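Local coordinates for protein putative adhesin (PDB 3LJY) that is of unknown function but is probably a cell-surface lipoprotein adhesin, built largely as a beta-helix, at residues Asn57-Val60 / Leu65-Ala68; Tyr174-Val177 / Asp181-Ala184; Asp208-Asn213 / Ile220-Pro225. All coordinates share one frame; numbering follows the deposited sequence.

Contact 1: residues Asn57-Val60 / Leu65-Ala68; sequences NIEV and LTIA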
# COMPACT_ATOMS: atom_id res chain seq x y z
N ASN A 57 -4.55 -9.74 -20.91
CA ASN A 57 -4.31 -8.49 -21.64
C ASN A 57 -3.35 -7.60 -20.86
O ASN A 57 -3.71 -7.05 -19.85
CB ASN A 57 -5.65 -7.80 -21.90
CG ASN A 57 -5.52 -6.60 -22.81
OD1 ASN A 57 -4.71 -6.57 -23.74
ND2 ASN A 57 -6.35 -5.59 -22.56
N ILE A 58 -2.13 -7.47 -21.34
CA ILE A 58 -1.10 -6.63 -20.72
C ILE A 58 -0.95 -5.33 -21.52
O ILE A 58 -0.61 -5.38 -22.69
CB ILE A 58 0.28 -7.36 -20.69
CG1 ILE A 58 0.15 -8.75 -20.00
CG2 ILE A 58 1.31 -6.53 -19.98
CD1 ILE A 58 1.27 -9.72 -20.24
N GLU A 59 -1.21 -4.17 -20.91
CA GLU A 59 -1.08 -2.89 -21.61
C GLU A 59 -0.26 -1.91 -20.79
O GLU A 59 -0.40 -1.88 -19.58
CB GLU A 59 -2.44 -2.28 -21.91
CG GLU A 59 -3.20 -2.98 -23.06
CD GLU A 59 -4.69 -2.57 -23.13
OE1 GLU A 59 -5.26 -2.11 -22.11
OE2 GLU A 59 -5.31 -2.72 -24.22
N VAL A 60 0.58 -1.13 -21.46
CA VAL A 60 1.12 0.14 -20.95
C VAL A 60 0.60 1.28 -21.83
O VAL A 60 0.88 1.30 -23.01
CB VAL A 60 2.68 0.16 -20.92
CG1 VAL A 60 3.22 1.55 -20.60
CG2 VAL A 60 3.22 -0.86 -19.94
N LEU A 65 0.85 0.74 -16.35
CA LEU A 65 0.62 -0.70 -16.57
C LEU A 65 -0.73 -1.21 -16.01
O LEU A 65 -1.02 -1.03 -14.84
CB LEU A 65 1.76 -1.54 -15.95
CG LEU A 65 1.70 -3.05 -16.08
CD1 LEU A 65 1.74 -3.52 -17.55
CD2 LEU A 65 2.76 -3.72 -15.28
N THR A 66 -1.55 -1.83 -16.86
CA THR A 66 -2.72 -2.60 -16.43
C THR A 66 -2.60 -4.05 -16.98
O THR A 66 -2.17 -4.28 -18.12
CB THR A 66 -4.07 -1.94 -16.88
OG1 THR A 66 -4.02 -1.61 -18.26
CG2 THR A 66 -4.33 -0.61 -16.14
N ILE A 67 -2.91 -5.03 -16.14
CA ILE A 67 -2.97 -6.43 -16.53
C ILE A 67 -4.33 -6.97 -16.10
O ILE A 67 -4.68 -6.94 -14.92
CB ILE A 67 -1.85 -7.27 -15.88
CG1 ILE A 67 -0.49 -6.66 -16.20
CG2 ILE A 67 -1.91 -8.71 -16.35
CD1 ILE A 67 0.60 -7.32 -15.51
N ALA A 68 -5.11 -7.43 -17.06
CA ALA A 68 -6.42 -7.97 -16.75
C ALA A 68 -6.83 -8.97 -17.82
O ALA A 68 -6.13 -9.12 -18.82
CB ALA A 68 -7.45 -6.82 -16.65
O HOH W 1 -2.52 0.42 -19.50
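Asn57-Val60 and Leu65-Ala68 are the two arms of an antiparallel beta hairpin at the N-terminal end of a beta-helical fold. The axes of the two segments come within 4.8 Å, with an angle of 170° between their directions. Two hydrogen-bonded pairs lock the register. In the Asn57-Ala68 pair, Asn57 N donates to Ala68 O at 2.7 Å and Ala68 N returns the bond to Asn57 O; Glu59 and Thr66 exchange the same reciprocal bonds, the one from Glu59 N to Thr66 O being nearly straight at the hydrogen. The intervening pairs, Ile58 with Ile67 and Val60 with Leu65, turn all four side chains to one face of the sheet.

On that apolar face Leu65 does most of the joining. Its chi1 of 179° and chi2 of 63° together bring CD1 back to the partner strand, 3.4 Å from Glu59 O and 3.9 Å from both Ile58 CG2 and Val60 CG2. Ile58 and Ile67 stand side by side, CG1 of Ile58 lying 4.2 Å from CG2 of Ile67. The face continues onto Val44 of strand 43-49 and onto Phe33, which meets both Leu65 and Ile67, so the hairpin closes over the interior of the fold.

The other face, bearing Asn57, Glu59, Thr66 and Ala68, is mainly polar, apart from Ala68. Asn57 ND2 reaches along its own strand to Glu59 OE2 in a weak bond, while across the strands a water bridges the Glu59-Thr66 pair. This water lies 2.8 Å from Thr66 OG1 and donates a weak bond to Glu59 O, the same carbonyl that accepts Thr66 N at 3.0 Å.

Contact 2: residues Tyr174-Val177 / Asp181-Ala184; sequences YSIV and DIHA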
# COMPACT_ATOMS: atom_id res chain seq x y z
N TYR A 174 -1.20 11.67 9.90
CA TYR A 174 -1.96 10.43 9.95
C TYR A 174 -3.43 10.75 10.18
O TYR A 174 -3.76 11.57 11.01
CB TYR A 174 -1.51 9.53 11.10
CG TYR A 174 -0.09 9.03 11.15
CD1 TYR A 174 0.81 9.13 10.09
CD2 TYR A 174 0.35 8.40 12.32
CE1 TYR A 174 2.15 8.63 10.20
CE2 TYR A 174 1.64 7.90 12.44
CZ TYR A 174 2.54 8.01 11.39
OH TYR A 174 3.80 7.51 11.61
N SER A 175 -4.31 10.04 9.50
CA SER A 175 -5.75 10.25 9.63
C SER A 175 -6.49 8.92 9.65
O SER A 175 -6.29 8.09 8.78
CB SER A 175 -6.23 11.09 8.45
OG SER A 175 -7.54 11.57 8.68
N ILE A 176 -7.33 8.70 10.67
CA ILE A 176 -8.22 7.53 10.70
C ILE A 176 -9.66 8.02 10.85
O ILE A 176 -10.02 8.65 11.86
CB ILE A 176 -7.91 6.51 11.85
CG1 ILE A 176 -6.44 6.04 11.84
CG2 ILE A 176 -8.89 5.31 11.75
CD1 ILE A 176 -6.02 5.05 13.02
N VAL A 177 -10.48 7.74 9.83
CA VAL A 177 -11.87 8.16 9.78
C VAL A 177 -12.80 6.97 10.03
O VAL A 177 -13.95 7.12 10.51
CB VAL A 177 -12.20 8.85 8.44
CG1 VAL A 177 -13.73 9.10 8.27
CG2 VAL A 177 -11.46 10.16 8.34
N ASP A 181 -6.84 0.82 11.84
CA ASP A 181 -5.67 0.95 12.73
C ASP A 181 -4.44 1.39 11.99
O ASP A 181 -4.23 1.00 10.85
CB ASP A 181 -5.34 -0.39 13.40
CG ASP A 181 -6.40 -0.86 14.38
OD1 ASP A 181 -7.34 -0.11 14.72
OD2 ASP A 181 -6.26 -2.00 14.85
N ILE A 182 -3.63 2.23 12.63
CA ILE A 182 -2.31 2.58 12.16
C ILE A 182 -1.36 2.03 13.21
O ILE A 182 -1.48 2.38 14.39
CB ILE A 182 -2.10 4.09 12.03
CG1 ILE A 182 -2.81 4.61 10.78
CG2 ILE A 182 -0.57 4.43 11.94
CD1 ILE A 182 -2.90 6.18 10.69
N HIS A 183 -0.45 1.15 12.78
CA HIS A 183 0.59 0.58 13.64
C HIS A 183 1.94 1.11 13.23
O HIS A 183 2.58 0.54 12.35
CB HIS A 183 0.58 -0.95 13.56
CG HIS A 183 -0.66 -1.57 14.10
ND1 HIS A 183 -0.94 -1.63 15.44
CD2 HIS A 183 -1.70 -2.15 13.47
CE1 HIS A 183 -2.11 -2.21 15.63
NE2 HIS A 183 -2.58 -2.56 14.44
N ALA A 184 2.35 2.23 13.82
CA ALA A 184 3.56 2.92 13.41
C ALA A 184 4.43 3.32 14.60
O ALA A 184 5.08 4.40 14.57
CB ALA A 184 3.22 4.12 12.57
O HOH W 2 4.89 6.85 13.85
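Tyr174-Val177 and Asp181-Ala184 run roughly antiparallel, 150° between their directions, but their axes come no nearer than 8.1 Å and no backbone hydrogen bond joins them. They meet through side chains. Ile182 supplies the central one: its CD1 fits between Tyr174 CB, 3.7 Å away, and Ile176 CG1, also at 3.7 Å. Ile176 and Ile182 overlap flank to flank, pointing in opposite directions, and Ile176 CD1 ends 3.7 Å from the backbone N of Ile182. This is the inside of one coil of a beta-helix, as expected for the pectate-lyase-like clan: strands 172-176 and 181-184 belong to different faces, and their side chains fill the space between. Neighbouring coils add Ile156 against Ile182, and Ala202 against Ile176.

Tyr174 carries the contact on toward Ala184. Its CG is anti to the carbonyl carbon (chi1 -60°), which lays the ring obliquely across Ile182 and brings OH to 3.6 Å from Ala184 CB. The hydroxyl is satisfied through a water at the ring edge, in the ring plane: Tyr174 OH donates to it at 2.6 Å, and the water passes its own hydrogen to Ala184 O, also at 2.6 Å.

Contact 3: residues Asp208-Asn213 / Ile220-Pro225; sequences DNLKAN and IRYKGP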
# COMPACT_ATOMS: atom_id res chain seq x y z
N ASP A 208 9.65 14.91 18.66
CA ASP A 208 9.80 16.33 18.97
C ASP A 208 8.43 16.97 19.30
O ASP A 208 8.25 17.51 20.38
CB ASP A 208 10.52 17.08 17.83
CG ASP A 208 10.79 18.56 18.18
OD1 ASP A 208 11.02 18.92 19.36
OD2 ASP A 208 10.75 19.40 17.25
N ASN A 209 7.47 16.86 18.39
CA ASN A 209 6.17 17.47 18.57
C ASN A 209 5.05 16.61 18.05
O ASN A 209 5.10 16.20 16.91
CB ASN A 209 6.12 18.76 17.78
CG ASN A 209 6.60 19.92 18.56
OD1 ASN A 209 7.71 20.42 18.34
ND2 ASN A 209 5.79 20.36 19.51
N LEU A 210 4.05 16.35 18.89
CA LEU A 210 2.85 15.59 18.47
C LEU A 210 1.60 16.45 18.59
O LEU A 210 1.33 17.02 19.63
CB LEU A 210 2.70 14.28 19.28
CG LEU A 210 1.40 13.46 19.12
CD1 LEU A 210 1.28 12.87 17.71
CD2 LEU A 210 1.31 12.40 20.21
N LYS A 211 0.85 16.53 17.50
CA LYS A 211 -0.45 17.18 17.47
C LYS A 211 -1.55 16.08 17.38
O LYS A 211 -1.73 15.48 16.34
CB LYS A 211 -0.45 18.13 16.28
CG LYS A 211 -1.51 19.18 16.31
CD LYS A 211 -1.88 19.64 14.89
CE LYS A 211 -3.04 20.60 14.95
NZ LYS A 211 -4.28 19.87 15.32
N ALA A 212 -2.22 15.78 18.48
CA ALA A 212 -3.16 14.65 18.60
C ALA A 212 -4.65 15.09 18.70
O ALA A 212 -5.02 15.88 19.56
CB ALA A 212 -2.78 13.79 19.83
N ASN A 213 -5.49 14.56 17.83
CA ASN A 213 -6.91 14.93 17.76
C ASN A 213 -7.77 13.69 17.79
O ASN A 213 -7.64 12.81 16.92
CB ASN A 213 -7.16 15.56 16.40
CG ASN A 213 -7.74 16.88 16.48
OD1 ASN A 213 -8.97 17.04 16.64
ND2 ASN A 213 -6.87 17.90 16.36
N ILE A 220 -5.33 7.08 20.59
CA ILE A 220 -3.97 7.31 20.13
C ILE A 220 -2.99 6.88 21.24
O ILE A 220 -3.08 7.31 22.37
CB ILE A 220 -3.67 8.78 19.72
CG1 ILE A 220 -4.65 9.25 18.62
CG2 ILE A 220 -2.19 8.91 19.24
CD1 ILE A 220 -4.50 10.71 18.17
N ARG A 221 -2.06 6.01 20.90
CA ARG A 221 -0.99 5.64 21.80
C ARG A 221 0.33 6.11 21.19
O ARG A 221 0.58 5.88 20.01
CB ARG A 221 -0.98 4.14 21.99
CG ARG A 221 -2.22 3.58 22.69
CD ARG A 221 -2.19 3.97 24.17
NE ARG A 221 -3.38 3.63 24.93
CZ ARG A 221 -4.53 4.33 24.93
NH1 ARG A 221 -4.70 5.42 24.17
NH2 ARG A 221 -5.52 3.92 25.70
N TYR A 222 1.15 6.82 21.95
CA TYR A 222 2.40 7.31 21.40
C TYR A 222 3.59 6.97 22.25
O TYR A 222 3.51 6.92 23.47
CB TYR A 222 2.37 8.82 21.16
CG TYR A 222 2.23 9.68 22.42
CD1 TYR A 222 3.36 10.15 23.12
CD2 TYR A 222 0.98 10.04 22.90
CE1 TYR A 222 3.23 10.95 24.26
CE2 TYR A 222 0.84 10.84 24.04
CZ TYR A 222 1.97 11.29 24.70
OH TYR A 222 1.82 12.07 25.82
N LYS A 223 4.70 6.68 21.58
CA LYS A 223 6.02 6.59 22.21
C LYS A 223 6.68 7.95 22.04
O LYS A 223 6.48 8.63 21.02
CB LYS A 223 6.87 5.48 21.55
CG LYS A 223 6.31 4.06 21.78
CD LYS A 223 7.21 2.94 21.19
CE LYS A 223 6.88 1.56 21.82
NZ LYS A 223 7.12 0.40 20.90
N GLY A 224 7.39 8.38 23.07
CA GLY A 224 8.06 9.67 23.08
C GLY A 224 9.50 9.53 22.62
O GLY A 224 9.82 8.59 21.90
N PRO A 225 10.38 10.46 23.03
CA PRO A 225 10.08 11.66 23.85
C PRO A 225 9.55 12.79 22.98
O PRO A 225 10.18 13.13 21.97
CB PRO A 225 11.44 12.03 24.46
CG PRO A 225 12.47 11.52 23.42
CD PRO A 225 11.81 10.38 22.66
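The carbonyl oxygen of Ile220, whose side chain reaches across to Ala212, takes a hydrogen bond from the neighbouring Arg221: NH1 of Arg221 lies 3.1 Å from Ile220 O. The arginine chain folds back along its own strand to do this. The oxygen sits in the guanidinium plane, whereas the donor stands well above the carbonyl plane. The same NH1 also bonds to Thr237 OG1, and NH2 makes a salt bridge with Glu239, so three oxygens fix the rotation of the guanidinium group on the outer side of strand 219-223.

The two segments themselves are joined on the inner side, mainly by apolar groups, with no hydrogen bond between them. Leu210 and Tyr222 make a CH-pi contact, with Leu210 CD2 over one face of the ring, 4.0 Å from its centroid and 28° off the normal. The methyl lies toward the CB side of the ring, 3.6 Å from Tyr222 CD2. In Tyr222, chi1 of 64° places the ring beside Leu210 and chi2 of 91° turns its face to CD2. Further along, Ile220 CD1 touches Ala212 CB at 3.9 Å and approaches Asn213 O at 4.0 Å. At the other end a cis peptide precedes Pro225, where the chain comes round toward Asp208; Asp208 OD2 is held by Gln191.

These are facing walls of a beta-helix coil near the C-terminus. Strand 209-215 is flanked by the parallel strands 192-196 and 227-233, strand 219-223 by strands 201-206 and 237-240; Leu192, Cys194, Val204 and Val228 from three of these neighbours pack against the same inward-facing side chains.

All three contacts reach the long sheet that forms one face of the beta-helix, but they use it differently. Contact 1 lies at its N-terminal edge and joins adjacent antiparallel strands by backbone hydrogen bonds, with an apolar inner and a mainly polar outer face. Contacts 2 and 3 instead join opposing faces across the interior, without direct hydrogen bonds between their segments, and each uses a tyrosine against an aliphatic side chain. Contact 2 is the more buried and carries a water that bridges Tyr174 OH and Ala184 O; contact 3 lies farther from the chain centre and includes exposed ends. Their centres are about 13 Å apart, whereas contact 1 is about 32 Å from contact 2, centre to centre.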